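PDB 5UBE: RctB replication initiator protein from Vibrio cholerae, which initiates replication of the cholera pathogen's second chromosome, its N-terminal domain having a helix-turn-helix fold that probably takes part in binding DNA. Local coordinates for residues A[78-81]-A[82-86]; A[43-46]-A[47-51]; A[61-64]-A[65-69]; A[29-32]-A[33-36]; A[52-55]-A[56-59]. All blocks are in the same frame, centred on the assembly; numbering follows the deposited sequence.

Interaction 1: residues A[78-81]-A[82-86]; sequences RAAI and QQRLR
Arg84 reaches back one helical turn to Ala80 and meets the same carbonyl oxygen twice. Its backbone N makes an almost straight bond (177°) to Ala80 O at 3.1 Å. At the far end of the side chain, Arg84 NH1 returns to Ala80 O at 3.4 Å, a weak bond in which the oxygen lies at the edge of the guanidinium, in its plane. What brings the group there is a first torsion that sets CG beside the backbone N (chi1 -70°), followed by a chain extended as far as NE. The aliphatic part therefore runs alongside the carbonyl, and NH1 also comes within 3.4 Å of Ala80 CB. A stronger partner waits beyond, for Arg84 NH2 forms a salt bridge with Glu46.

Arg86 is turned to another flank, where one face of its guanidinium lies over Gln83 CA. Arg86 NH1 donates to water 1 at 2.9 Å, and that water donates in turn to Ala79 O at 3.0 Å, an oxygen that also accepts from Gln83 N. Leu85 N donates to Ile81 O at 2.7 Å.

Ile81 itself faces inward, packing on Thr65 and Leu68 of helix 65-71 and on Leu47 of helix 42-55, while Arg78 bonds to Thr66. Helix 78-91, which follows helix 65-71 in the chain and precedes the strand pair 94-100 and 108-114, is probably the second helix of the helix-turn-helix.

Interaction 2: residues A[43-46]-A[47-51]; sequences SIVE and LLNLI
Ile44 and Leu48 lie side by side and point the same way, with Ile44 CG2 4.0 Å from Leu48 CD1. Ile44 sets this methyl opposite its own backbone N, beside the carbonyl carbon, which sends it along the helix toward the next turn. Leu48 CG in turn rests 3.2 Å from Ile44 O, the oxygen that accepts the Leu48 N-H.

Val45 and Asn49 also lie side by side, pointing the same way: Val45 CG1 touches the amide nitrogen ND2 of Asn49 at 3.6 Å. This is a van der Waals contact, and the true bond of the pair is in the backbone, Asn49 N to Val45 O at 2.7 Å and close to straight (174°). Leu50 N to Glu46 O continues the helical pattern.

Further out, Leu93 packs on Ile44 and Leu48, Ile31 on Leu48 and Asn49, Tyr34 on Leu48, and Gln35 on Val45. Leu47 is buried against Ile81 and Leu68, whereas the extended chain of Glu46 carries OE1 to a salt bridge with Arg84.

The chemistry is accordingly divided round the helix: apolar packing joins its buried flanks to its neighbours, and charge pairing ties a more exposed flank to helix 78-91.

Interaction 3: residues A[61-64]-A[65-69]; sequences GLVS and TTELI
Val63 lays its CG1 methyl across the end of Leu68, the two side chains crossing at about a right angle with Val63 CG1 3.6 Å from Leu68 CD2. This apolar touch sits beside a reciprocal polar one. Ser64, directly before helix 65-71, holds its OG between its backbone N and carbonyl carbon (chi1 63°), from where it accepts from Glu67 N at 3.2 Å. Glu67 repays the bond: its chain, extended beyond CG, reaches back past Ser64 OG so that OE1 accepts from Ser64 N at 3.1 Å. That N-H arrives on the anti side of the carboxylate and 30° out of its plane. Glu67 CG is brought within 3.2 Å of Ser64 OG, and Leu68 N closes the first helical turn on Ser64 O at 3.0 Å.

The carboxylate has further work outside, since OE2 forms a salt bridge with Arg54; its negative charge near the helix start would also be expected to suit the helix dipole. Thr66 OG1, on another side, bonds to Lys16 O and Arg78.

Serine and glutamate thus make a classic capping box, here at the junction where a strand paired with strand 20-22 passes straight into what is probably the first helix of the helix-turn-helix.

Interaction 4: residues A[29-32]-A[33-36]; sequences DWIE and QYQH
Tyr34 N bonds to Trp30 O at 2.7 Å and Gln33 N to Asp29 O at a longer 3.3 Å, ordinary helical i to i+4 bonds of helix 26-34. The same Trp30 O also lies against the Tyr34 ring, 3.4 Å above one face and displaced toward the rim, so the tyrosine is laid over the carbonyl its own N-H uses. Its first torsion, with CG beside the backbone N (chi1 -72°), swings the ring back along the helix.

From there the tyrosine passes slantwise by the tryptophan: Tyr34 CZ is 4.0 Å from Trp30 CB, and the hydroxyl oxygen OH is 3.7 Å from CE3 of the Trp30 indole. That hydroxyl is hydrogen-bonded to Ile115 O, which would help fix how far the ring reaches. Nearer the other end of the indole, on the same side of its plane, Gln33 OE1 comes to 3.9 Å from Trp30 CD1, the amide and ring planes 33° apart.

Outward, Trp30 and Tyr34 both pack on Phe114 of strand 108-114 and on Pro117 of helix 117-120, whereas Ile31 and Tyr34 meet Leu48 of helix 42-55. Helix 26-34 is thereby joined to the C-terminal strand and helix as well as to its successor in the chain.

Interaction 5: residues A[52-55]-A[56-59]; sequences SLRG and LRSR
Ser58 N donates to Gly55 O at 3.0 Å, the bond that closes a type I beta turn from Gly55 to Ser58 where the chain leaves helix 42-55 for strand 62-64. The donor stands above the carbonyl plane, 71° out of it, not on a lone pair. The same pattern precedes it: Arg57 N reaches Arg54 O at 3.2 Å, and Leu56 N bonds to Leu53 O while keeping a weak hold on Ser52 O, its i to i+4 partner. Bonding has thus shifted to i to i+3 as the helical course gives way.

Beside these bonds the side chains of Arg54 and Arg57 cross at about a right angle, their guanidinium planes 60° apart. The bend of Arg54 at chi2 (56°) turns its chain toward Arg57, whose NE stands over one face of the Arg54 guanidinium, toward the rim. Arg57 NH2 comes to 3.2 Å from Arg54 CD and 3.6 Å from Arg54 NE. Two positive groups at this distance would be expected to repel, but the nearby carboxylate of Glu67 probably eases the cost, since its OE2 forms a salt bridge with Arg54 NH2.

Ser58, which ends the turn, is held by its OG, hydrogen-bonded to Leu62 O, which ties the loop to the coming strand. One nitrogen is less well served: Arg54 NH1 is buried here without a hydrogen-bonding partner, and the Ser58 N near it, 3.8 Å away at the edge of the guanidinium, already donates to Gly55 O.

Five local contacts illustrate how chemistry varies with position in a fold. Interactions 2 and 5 share helix 42-55: its first two-thirds is packed between neighbours, whereas its far end runs into a surface turn with two arginines crossed. Interaction 2 touches interactions 1, 3 and 4, and Leu47 and Leu68 meet in the apolar interior beside Ile81. Salt bridges add two further links, Arg84 to Glu46 between interactions 1 and 2, and Arg54 to Glu67 between interactions 5 and 3. Interaction 3 is a helix cap, its Ser64 buried, while interaction 4 relies on aromatic packing and lies about 21 Å from it, centre to centre, across the chain's centre.

Interaction 1: residues A[78-81]-A[82-86]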
loop_
_atom_site.group_PDB
_atom_site.type_symbol
_atom_site.label_atom_id
_atom_site.label_comp_id
_atom_site.label_asym_id
_atom_site.label_seq_id
_atom_site.Cartn_x
_atom_site.Cartn_y
_atom_site.Cartn_z
ATOM N N ARG A 78 -9.905 6.516 -6.248
ATOM C CA ARG A 78 -8.499 6.415 -6.607
ATOM C C ARG A 78 -7.751 7.683 -6.225
ATOM O O ARG A 78 -6.619 7.629 -5.730
ATOM C CB ARG A 78 -8.350 6.141 -8.102
ATOM C CG ARG A 78 -7.016 5.480 -8.427
ATOM C CD ARG A 78 -6.936 4.943 -9.839
ATOM N NE ARG A 78 -7.923 3.902 -10.106
ATOM C CZ ARG A 78 -7.704 2.600 -9.930
ATOM N NH1 ARG A 78 -6.530 2.166 -9.471
ATOM N NH2 ARG A 78 -8.663 1.733 -10.204
ATOM N N ALA A 79 -8.377 8.837 -6.432
ATOM C CA ALA A 79 -7.713 10.096 -6.138
ATOM C C ALA A 79 -7.445 10.249 -4.644
ATOM O O ALA A 79 -6.376 10.728 -4.253
ATOM C CB ALA A 79 -8.549 11.259 -6.666
ATOM N N ALA A 80 -8.404 9.862 -3.795
ATOM C CA ALA A 80 -8.203 10.010 -2.355
ATOM C C ALA A 80 -7.136 9.043 -1.842
ATOM O O ALA A 80 -6.312 9.418 -1.000
ATOM C CB ALA A 80 -9.525 9.809 -1.613
ATOM N N ILE A 81 -7.139 7.797 -2.334
ATOM C CA ILE A 81 -6.067 6.854 -2.006
ATOM C C ILE A 81 -4.715 7.433 -2.417
ATOM O O ILE A 81 -3.773 7.504 -1.617
ATOM C CB ILE A 81 -6.316 5.490 -2.682
ATOM C CG1 ILE A 81 -7.669 4.852 -2.282
ATOM C CG2 ILE A 81 -5.141 4.543 -2.423
ATOM C CD1 ILE A 81 -7.794 4.459 -0.820
ATOM N N GLN A 82 -4.609 7.880 -3.674
ATOM C CA GLN A 82 -3.349 8.426 -4.159
ATOM C C GLN A 82 -2.895 9.610 -3.313
ATOM O O GLN A 82 -1.697 9.778 -3.067
ATOM C CB GLN A 82 -3.483 8.833 -5.629
ATOM C CG GLN A 82 -3.167 7.722 -6.613
ATOM C CD GLN A 82 -1.760 7.141 -6.448
ATOM O OE1 GLN A 82 -0.774 7.872 -6.490
ATOM N NE2 GLN A 82 -1.667 5.819 -6.271
ATOM N N GLN A 83 -3.839 10.455 -2.871
ATOM C CA GLN A 83 -3.484 11.592 -2.022
ATOM C C GLN A 83 -2.854 11.123 -0.715
ATOM O O GLN A 83 -1.754 11.556 -0.349
ATOM C CB GLN A 83 -4.725 12.443 -1.737
ATOM C CG GLN A 83 -4.475 13.638 -0.794
ATOM C CD GLN A 83 -5.777 14.238 -0.261
ATOM O OE1 GLN A 83 -6.778 14.317 -0.974
ATOM N NE2 GLN A 83 -5.769 14.639 1.001
ATOM N N ARG A 84 -3.549 10.238 0.009
ATOM C CA ARG A 84 -2.980 9.680 1.234
ATOM C C ARG A 84 -1.669 8.958 0.949
ATOM O O ARG A 84 -0.710 9.068 1.722
ATOM C CB ARG A 84 -3.987 8.745 1.898
ATOM C CG ARG A 84 -5.185 9.462 2.496
ATOM C CD ARG A 84 -6.405 8.557 2.451
ATOM N NE ARG A 84 -7.530 9.053 3.246
ATOM C CZ ARG A 84 -8.442 9.917 2.799
ATOM N NH1 ARG A 84 -8.365 10.404 1.559
ATOM N NH2 ARG A 84 -9.433 10.307 3.594
ATOM N N LEU A 85 -1.580 8.275 -0.193
ATOM C CA LEU A 85 -0.352 7.547 -0.495
ATOM C C LEU A 85 0.814 8.498 -0.715
ATOM O O LEU A 85 1.914 8.243 -0.214
ATOM C CB LEU A 85 -0.535 6.626 -1.702
ATOM C CG LEU A 85 0.728 5.848 -2.118
ATOM C CD1 LEU A 85 1.198 4.836 -1.066
ATOM C CD2 LEU A 85 0.533 5.160 -3.452
ATOM N N ARG A 86 0.601 9.615 -1.431
ATOM C CA ARG A 86 1.695 10.565 -1.608
ATOM C C ARG A 86 2.164 11.122 -0.267
ATOM O O ARG A 86 3.366 11.301 -0.044
ATOM C CB ARG A 86 1.284 11.713 -2.528
ATOM C CG ARG A 86 1.114 11.359 -3.994
ATOM C CD ARG A 86 0.933 12.641 -4.838
ATOM N NE ARG A 86 -0.115 13.519 -4.305
ATOM C CZ ARG A 86 -1.408 13.384 -4.578
ATOM N NH1 ARG A 86 -1.829 12.397 -5.375
ATOM N NH2 ARG A 86 -2.288 14.211 -4.040
HETATM O O HOH W 1 -4.686 12.734 -5.714
#

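Interaction 2: residues A[43-46]-A[47-51]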
loop_
_atom_site.group_PDB
_atom_site.type_symbol
_atom_site.label_atom_id
_atom_site.label_comp_id
_atom_site.label_asym_id
_atom_site.label_seq_id
_atom_site.Cartn_x
_atom_site.Cartn_y
_atom_site.Cartn_z
ATOM N N SER A 43 -5.739 10.825 8.401
ATOM C CA SER A 43 -6.054 10.451 7.025
ATOM C C SER A 43 -5.052 9.446 6.460
ATOM O O SER A 43 -5.420 8.611 5.626
ATOM C CB SER A 43 -6.111 11.710 6.151
ATOM O OG SER A 43 -6.360 11.387 4.797
ATOM N N ILE A 44 -3.783 9.515 6.871
ATOM C CA ILE A 44 -2.838 8.475 6.459
ATOM C C ILE A 44 -3.133 7.171 7.189
ATOM O O ILE A 44 -3.132 6.095 6.583
ATOM C CB ILE A 44 -1.381 8.941 6.684
ATOM C CG1 ILE A 44 -1.015 10.005 5.643
ATOM C CG2 ILE A 44 -0.406 7.744 6.607
ATOM C CD1 ILE A 44 0.173 10.862 5.997
ATOM N N VAL A 45 -3.385 7.244 8.502
ATOM C CA VAL A 45 -3.698 6.038 9.268
ATOM C C VAL A 45 -4.900 5.319 8.671
ATOM O O VAL A 45 -4.926 4.085 8.604
ATOM C CB VAL A 45 -3.916 6.380 10.755
ATOM C CG1 VAL A 45 -4.334 5.139 11.533
ATOM C CG2 VAL A 45 -2.635 6.954 11.347
ATOM N N GLU A 46 -5.902 6.072 8.212
ATOM C CA GLU A 46 -7.059 5.459 7.559
ATOM C C GLU A 46 -6.637 4.556 6.408
ATOM O O GLU A 46 -7.056 3.395 6.326
ATOM C CB GLU A 46 -8.005 6.544 7.039
ATOM C CG GLU A 46 -8.866 7.237 8.077
ATOM C CD GLU A 46 -9.715 8.341 7.450
ATOM O OE1 GLU A 46 -9.500 8.649 6.251
ATOM O OE2 GLU A 46 -10.591 8.895 8.151
ATOM N N LEU A 47 -5.841 5.091 5.480
ATOM C CA LEU A 47 -5.300 4.268 4.405
ATOM C C LEU A 47 -4.560 3.050 4.963
ATOM O O LEU A 47 -4.777 1.925 4.503
ATOM C CB LEU A 47 -4.369 5.099 3.520
ATOM C CG LEU A 47 -3.675 4.284 2.428
ATOM C CD1 LEU A 47 -4.698 3.842 1.407
ATOM C CD2 LEU A 47 -2.535 5.045 1.765
ATOM N N LEU A 48 -3.683 3.254 5.961
ATOM C CA LEU A 48 -2.889 2.143 6.492
ATOM C C LEU A 48 -3.779 1.053 7.084
ATOM O O LEU A 48 -3.586 -0.137 6.810
ATOM C CB LEU A 48 -1.882 2.639 7.537
ATOM C CG LEU A 48 -0.973 3.765 7.055
ATOM C CD1 LEU A 48 0.106 4.030 8.071
ATOM C CD2 LEU A 48 -0.376 3.457 5.682
ATOM N N ASN A 49 -4.769 1.444 7.893
ATOM C CA ASN A 49 -5.688 0.461 8.458
ATOM C C ASN A 49 -6.416 -0.308 7.362
ATOM O O ASN A 49 -6.667 -1.511 7.494
ATOM C CB ASN A 49 -6.694 1.155 9.378
ATOM C CG ASN A 49 -6.093 1.542 10.712
ATOM O OD1 ASN A 49 -5.036 1.042 11.086
ATOM N ND2 ASN A 49 -6.769 2.425 11.443
ATOM N N LEU A 50 -6.768 0.376 6.269
ATOM C CA LEU A 50 -7.485 -0.277 5.177
ATOM C C LEU A 50 -6.627 -1.352 4.523
ATOM O O LEU A 50 -7.082 -2.486 4.322
ATOM C CB LEU A 50 -7.906 0.759 4.145
ATOM C CG LEU A 50 -8.995 0.381 3.147
ATOM C CD1 LEU A 50 -10.320 0.146 3.864
ATOM C CD2 LEU A 50 -9.120 1.500 2.117
ATOM N N ILE A 51 -5.392 -0.996 4.157
ATOM C CA ILE A 51 -4.446 -1.969 3.612
ATOM C C ILE A 51 -4.317 -3.169 4.543
ATOM O O ILE A 51 -4.411 -4.324 4.118
ATOM C CB ILE A 51 -3.075 -1.306 3.385
ATOM C CG1 ILE A 51 -3.169 -0.197 2.320
ATOM C CG2 ILE A 51 -2.013 -2.384 3.053
ATOM C CD1 ILE A 51 -2.102 0.868 2.458
#

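Interaction 3: residues A[61-64]-A[65-69]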
loop_
_atom_site.group_PDB
_atom_site.type_symbol
_atom_site.label_atom_id
_atom_site.label_comp_id
_atom_site.label_asym_id
_atom_site.label_seq_id
_atom_site.Cartn_x
_atom_site.Cartn_y
_atom_site.Cartn_z
ATOM N N GLY A 61 -0.150 -12.034 -1.234
ATOM C CA GLY A 61 0.748 -11.134 -0.552
ATOM C C GLY A 61 0.595 -9.690 -0.948
ATOM O O GLY A 61 1.405 -8.862 -0.527
ATOM N N LEU A 62 -0.409 -9.360 -1.757
ATOM C CA LEU A 62 -0.590 -7.996 -2.238
ATOM C C LEU A 62 -2.011 -7.528 -1.966
ATOM O O LEU A 62 -2.931 -8.334 -1.784
ATOM C CB LEU A 62 -0.302 -7.880 -3.739
ATOM C CG LEU A 62 0.965 -8.545 -4.270
ATOM C CD1 LEU A 62 0.856 -8.780 -5.765
ATOM C CD2 LEU A 62 2.199 -7.703 -3.930
ATOM N N VAL A 63 -2.157 -6.201 -1.938
ATOM C CA VAL A 63 -3.429 -5.486 -1.930
ATOM C C VAL A 63 -3.313 -4.355 -2.947
ATOM O O VAL A 63 -2.311 -3.641 -2.963
ATOM C CB VAL A 63 -3.763 -4.915 -0.537
ATOM C CG1 VAL A 63 -4.988 -4.009 -0.617
ATOM C CG2 VAL A 63 -3.994 -6.037 0.458
ATOM N N SER A 64 -4.308 -4.200 -3.812
ATOM C CA SER A 64 -4.199 -3.165 -4.833
ATOM C C SER A 64 -5.036 -1.955 -4.431
ATOM O O SER A 64 -5.911 -2.048 -3.567
ATOM C CB SER A 64 -4.638 -3.707 -6.197
ATOM O OG SER A 64 -5.998 -4.075 -6.166
ATOM N N THR A 65 -4.737 -0.797 -5.039
ATOM C CA THR A 65 -5.608 0.367 -4.839
ATOM C C THR A 65 -7.032 0.080 -5.318
ATOM O O THR A 65 -8.001 0.584 -4.734
ATOM C CB THR A 65 -5.026 1.611 -5.535
ATOM O OG1 THR A 65 -4.738 1.326 -6.909
ATOM C CG2 THR A 65 -3.761 2.017 -4.871
ATOM N N THR A 66 -7.192 -0.768 -6.339
ATOM C CA THR A 66 -8.543 -1.127 -6.778
ATOM C C THR A 66 -9.299 -1.845 -5.666
ATOM O O THR A 66 -10.464 -1.537 -5.391
ATOM C CB THR A 66 -8.489 -1.989 -8.044
ATOM O OG1 THR A 66 -8.118 -1.163 -9.158
ATOM C CG2 THR A 66 -9.866 -2.636 -8.337
ATOM N N GLU A 67 -8.639 -2.789 -4.994
ATOM C CA GLU A 67 -9.268 -3.479 -3.873
ATOM C C GLU A 67 -9.537 -2.521 -2.719
ATOM O O GLU A 67 -10.513 -2.701 -1.981
ATOM C CB GLU A 67 -8.384 -4.665 -3.427
ATOM C CG GLU A 67 -8.189 -5.722 -4.524
ATOM C CD GLU A 67 -7.246 -6.866 -4.130
ATOM O OE1 GLU A 67 -6.215 -6.612 -3.479
ATOM O OE2 GLU A 67 -7.536 -8.026 -4.476
ATOM N N LEU A 68 -8.676 -1.517 -2.537
ATOM C CA LEU A 68 -8.903 -0.534 -1.481
ATOM C C LEU A 68 -10.166 0.278 -1.742
ATOM O O LEU A 68 -10.966 0.508 -0.824
ATOM C CB LEU A 68 -7.695 0.392 -1.342
ATOM C CG LEU A 68 -6.415 -0.254 -0.789
ATOM C CD1 LEU A 68 -5.357 0.787 -0.515
ATOM C CD2 LEU A 68 -6.682 -1.077 0.473
ATOM N N ILE A 69 -10.350 0.734 -2.982
ATOM C CA ILE A 69 -11.593 1.408 -3.352
ATOM C C ILE A 69 -12.790 0.538 -2.991
ATOM O O ILE A 69 -13.706 0.968 -2.281
ATOM C CB ILE A 69 -11.583 1.754 -4.851
ATOM C CG1 ILE A 69 -10.525 2.832 -5.130
ATOM C CG2 ILE A 69 -12.981 2.211 -5.316
ATOM C CD1 ILE A 69 -10.188 2.962 -6.613
#

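Interaction 4: residues A[29-32]-A[33-36]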
loop_
_atom_site.group_PDB
_atom_site.type_symbol
_atom_site.label_atom_id
_atom_site.label_comp_id
_atom_site.label_asym_id
_atom_site.label_seq_id
_atom_site.Cartn_x
_atom_site.Cartn_y
_atom_site.Cartn_z
ATOM N N ASP A 29 1.539 -4.081 13.769
ATOM C CA ASP A 29 2.067 -3.364 14.932
ATOM C C ASP A 29 2.703 -2.031 14.545
ATOM O O ASP A 29 2.577 -1.046 15.281
ATOM C CB ASP A 29 3.094 -4.222 15.670
ATOM C CG ASP A 29 2.515 -5.534 16.173
ATOM O OD1 ASP A 29 1.328 -5.570 16.568
ATOM O OD2 ASP A 29 3.261 -6.531 16.175
ATOM N N TRP A 30 3.415 -1.993 13.411
ATOM C CA TRP A 30 4.101 -0.776 12.987
ATOM C C TRP A 30 3.134 0.389 12.856
ATOM O O TRP A 30 3.499 1.543 13.123
ATOM C CB TRP A 30 4.800 -1.007 11.646
ATOM C CG TRP A 30 5.870 -2.047 11.666
ATOM C CD1 TRP A 30 6.385 -2.684 12.768
ATOM C CD2 TRP A 30 6.591 -2.553 10.534
ATOM N NE1 TRP A 30 7.363 -3.566 12.381
ATOM C CE2 TRP A 30 7.517 -3.501 11.020
ATOM C CE3 TRP A 30 6.538 -2.303 9.157
ATOM C CZ2 TRP A 30 8.380 -4.208 10.175
ATOM C CZ3 TRP A 30 7.407 -3.001 8.321
ATOM C CH2 TRP A 30 8.312 -3.944 8.834
ATOM N N ILE A 31 1.910 0.108 12.410
ATOM C CA ILE A 31 0.948 1.167 12.096
ATOM C C ILE A 31 0.594 1.956 13.349
ATOM O O ILE A 31 0.487 3.188 13.313
ATOM C CB ILE A 31 -0.300 0.563 11.416
ATOM C CG1 ILE A 31 0.021 0.191 9.969
ATOM C CG2 ILE A 31 -1.502 1.516 11.486
ATOM C CD1 ILE A 31 -1.066 -0.675 9.281
ATOM N N GLU A 32 0.409 1.264 14.475
ATOM C CA GLU A 32 0.244 1.972 15.741
ATOM C C GLU A 32 1.504 2.731 16.125
ATOM O O GLU A 32 1.419 3.800 16.739
ATOM C CB GLU A 32 -0.149 0.992 16.848
ATOM C CG GLU A 32 -1.441 0.219 16.518
ATOM C CD GLU A 32 -2.013 -0.555 17.698
ATOM O OE1 GLU A 32 -1.239 -0.925 18.612
ATOM O OE2 GLU A 32 -3.243 -0.791 17.701
ATOM N N GLN A 33 2.680 2.213 15.765
ATOM C CA GLN A 33 3.907 2.928 16.101
ATOM C C GLN A 33 4.144 4.130 15.198
ATOM O O GLN A 33 4.741 5.113 15.648
ATOM C CB GLN A 33 5.113 1.992 16.041
ATOM C CG GLN A 33 5.156 0.974 17.159
ATOM C CD GLN A 33 6.351 0.061 17.035
ATOM O OE1 GLN A 33 6.505 -0.622 16.033
ATOM N NE2 GLN A 33 7.226 0.070 18.042
ATOM N N TYR A 34 3.682 4.080 13.939
ATOM C CA TYR A 34 3.865 5.216 13.030
ATOM C C TYR A 34 3.248 6.491 13.588
ATOM O O TYR A 34 3.696 7.599 13.265
ATOM C CB TYR A 34 3.227 4.926 11.671
ATOM C CG TYR A 34 3.911 3.914 10.788
ATOM C CD1 TYR A 34 5.288 3.734 10.813
ATOM C CD2 TYR A 34 3.161 3.147 9.893
ATOM C CE1 TYR A 34 5.897 2.806 9.982
ATOM C CE2 TYR A 34 3.756 2.226 9.066
ATOM C CZ TYR A 34 5.120 2.064 9.105
ATOM O OH TYR A 34 5.681 1.138 8.259
ATOM N N GLN A 35 2.209 6.360 14.411
ATOM C CA GLN A 35 1.480 7.524 14.889
ATOM C C GLN A 35 2.285 8.375 15.858
ATOM O O GLN A 35 1.824 9.465 16.209
ATOM C CB GLN A 35 0.170 7.075 15.531
ATOM C CG GLN A 35 -0.812 6.476 14.521
ATOM C CD GLN A 35 -1.822 5.573 15.181
ATOM O OE1 GLN A 35 -2.198 4.521 14.643
ATOM N NE2 GLN A 35 -2.259 5.966 16.371
ATOM N N HIS A 36 3.459 7.899 16.304
ATOM C CA HIS A 36 4.402 8.699 17.075
ATOM C C HIS A 36 5.219 9.640 16.204
ATOM O O HIS A 36 5.961 10.461 16.749
ATOM C CB HIS A 36 5.397 7.814 17.853
ATOM C CG HIS A 36 4.778 6.921 18.889
ATOM N ND1 HIS A 36 4.807 7.213 20.237
ATOM C CD2 HIS A 36 4.180 5.708 18.783
ATOM C CE1 HIS A 36 4.224 6.238 20.912
ATOM N NE2 HIS A 36 3.831 5.314 20.052
#

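Interaction 5: residues A[52-55]-A[56-59]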
loop_
_atom_site.group_PDB
_atom_site.type_symbol
_atom_site.label_atom_id
_atom_site.label_comp_id
_atom_site.label_asym_id
_atom_site.label_seq_id
_atom_site.Cartn_x
_atom_site.Cartn_y
_atom_site.Cartn_z
ATOM N N SER A 52 -4.060 -2.908 5.824
ATOM C CA SER A 52 -3.923 -3.994 6.794
ATOM C C SER A 52 -5.156 -4.890 6.798
ATOM O O SER A 52 -5.059 -6.110 6.621
ATOM C CB SER A 52 -3.667 -3.404 8.182
ATOM O OG SER A 52 -3.505 -4.425 9.138
ATOM N N LEU A 53 -6.338 -4.298 6.960
ATOM C CA LEU A 53 -7.550 -5.106 7.065
ATOM C C LEU A 53 -7.834 -5.863 5.771
ATOM O O LEU A 53 -8.209 -7.042 5.800
ATOM C CB LEU A 53 -8.723 -4.210 7.458
ATOM C CG LEU A 53 -10.077 -4.841 7.787
ATOM C CD1 LEU A 53 -10.793 -4.014 8.846
ATOM C CD2 LEU A 53 -10.948 -4.954 6.546
ATOM N N ARG A 54 -7.657 -5.211 4.622
ATOM C CA ARG A 54 -7.864 -5.904 3.357
ATOM C C ARG A 54 -6.819 -6.999 3.138
ATOM O O ARG A 54 -7.094 -7.985 2.442
ATOM C CB ARG A 54 -7.850 -4.900 2.202
ATOM C CG ARG A 54 -8.049 -5.507 0.812
ATOM C CD ARG A 54 -9.354 -6.308 0.750
ATOM N NE ARG A 54 -9.600 -6.896 -0.561
ATOM C CZ ARG A 54 -8.984 -7.982 -1.023
ATOM N NH1 ARG A 54 -8.059 -8.605 -0.287
ATOM N NH2 ARG A 54 -9.287 -8.444 -2.232
ATOM N N GLY A 55 -5.620 -6.845 3.718
ATOM C CA GLY A 55 -4.587 -7.865 3.593
ATOM C C GLY A 55 -4.946 -9.181 4.249
ATOM O O GLY A 55 -4.407 -10.229 3.863
ATOM N N LEU A 56 -5.852 -9.148 5.227
ATOM C CA LEU A 56 -6.370 -10.364 5.843
ATOM C C LEU A 56 -6.881 -11.364 4.811
ATOM O O LEU A 56 -6.729 -12.578 4.996
ATOM C CB LEU A 56 -7.486 -9.995 6.821
ATOM C CG LEU A 56 -7.596 -10.702 8.171
ATOM C CD1 LEU A 56 -6.222 -11.101 8.700
ATOM C CD2 LEU A 56 -8.296 -9.774 9.157
ATOM N N ARG A 57 -7.483 -10.889 3.723
ATOM C CA ARG A 57 -8.034 -11.770 2.700
ATOM C C ARG A 57 -7.110 -11.949 1.502
ATOM O O ARG A 57 -7.458 -12.690 0.590
ATOM C CB ARG A 57 -9.389 -11.245 2.207
ATOM C CG ARG A 57 -10.413 -10.899 3.284
ATOM C CD ARG A 57 -11.766 -10.504 2.649
ATOM N NE ARG A 57 -11.739 -9.194 1.994
ATOM C CZ ARG A 57 -12.386 -8.113 2.434
ATOM N NH1 ARG A 57 -13.127 -8.177 3.534
ATOM N NH2 ARG A 57 -12.301 -6.965 1.772
ATOM N N SER A 58 -5.952 -11.290 1.469
ATOM C CA SER A 58 -5.070 -11.431 0.315
ATOM C C SER A 58 -4.642 -12.888 0.159
ATOM O O SER A 58 -4.460 -13.603 1.144
ATOM C CB SER A 58 -3.851 -10.528 0.458
ATOM O OG SER A 58 -2.925 -10.751 -0.593
ATOM N N ARG A 59 -4.556 -13.344 -1.091
ATOM C CA ARG A 59 -4.065 -14.673 -1.420
ATOM C C ARG A 59 -2.763 -14.623 -2.193
ATOM O O ARG A 59 -2.290 -15.672 -2.639
ATOM C CB ARG A 59 -5.094 -15.460 -2.248
ATOM C CG ARG A 59 -6.510 -15.502 -1.694
ATOM C CD ARG A 59 -6.548 -16.090 -0.295
ATOM N NE ARG A 59 -7.912 -16.272 0.203
ATOM C CZ ARG A 59 -8.611 -17.394 0.058
ATOM N NH1 ARG A 59 -8.080 -18.433 -0.571
ATOM N NH2 ARG A 59 -9.843 -17.482 0.549
#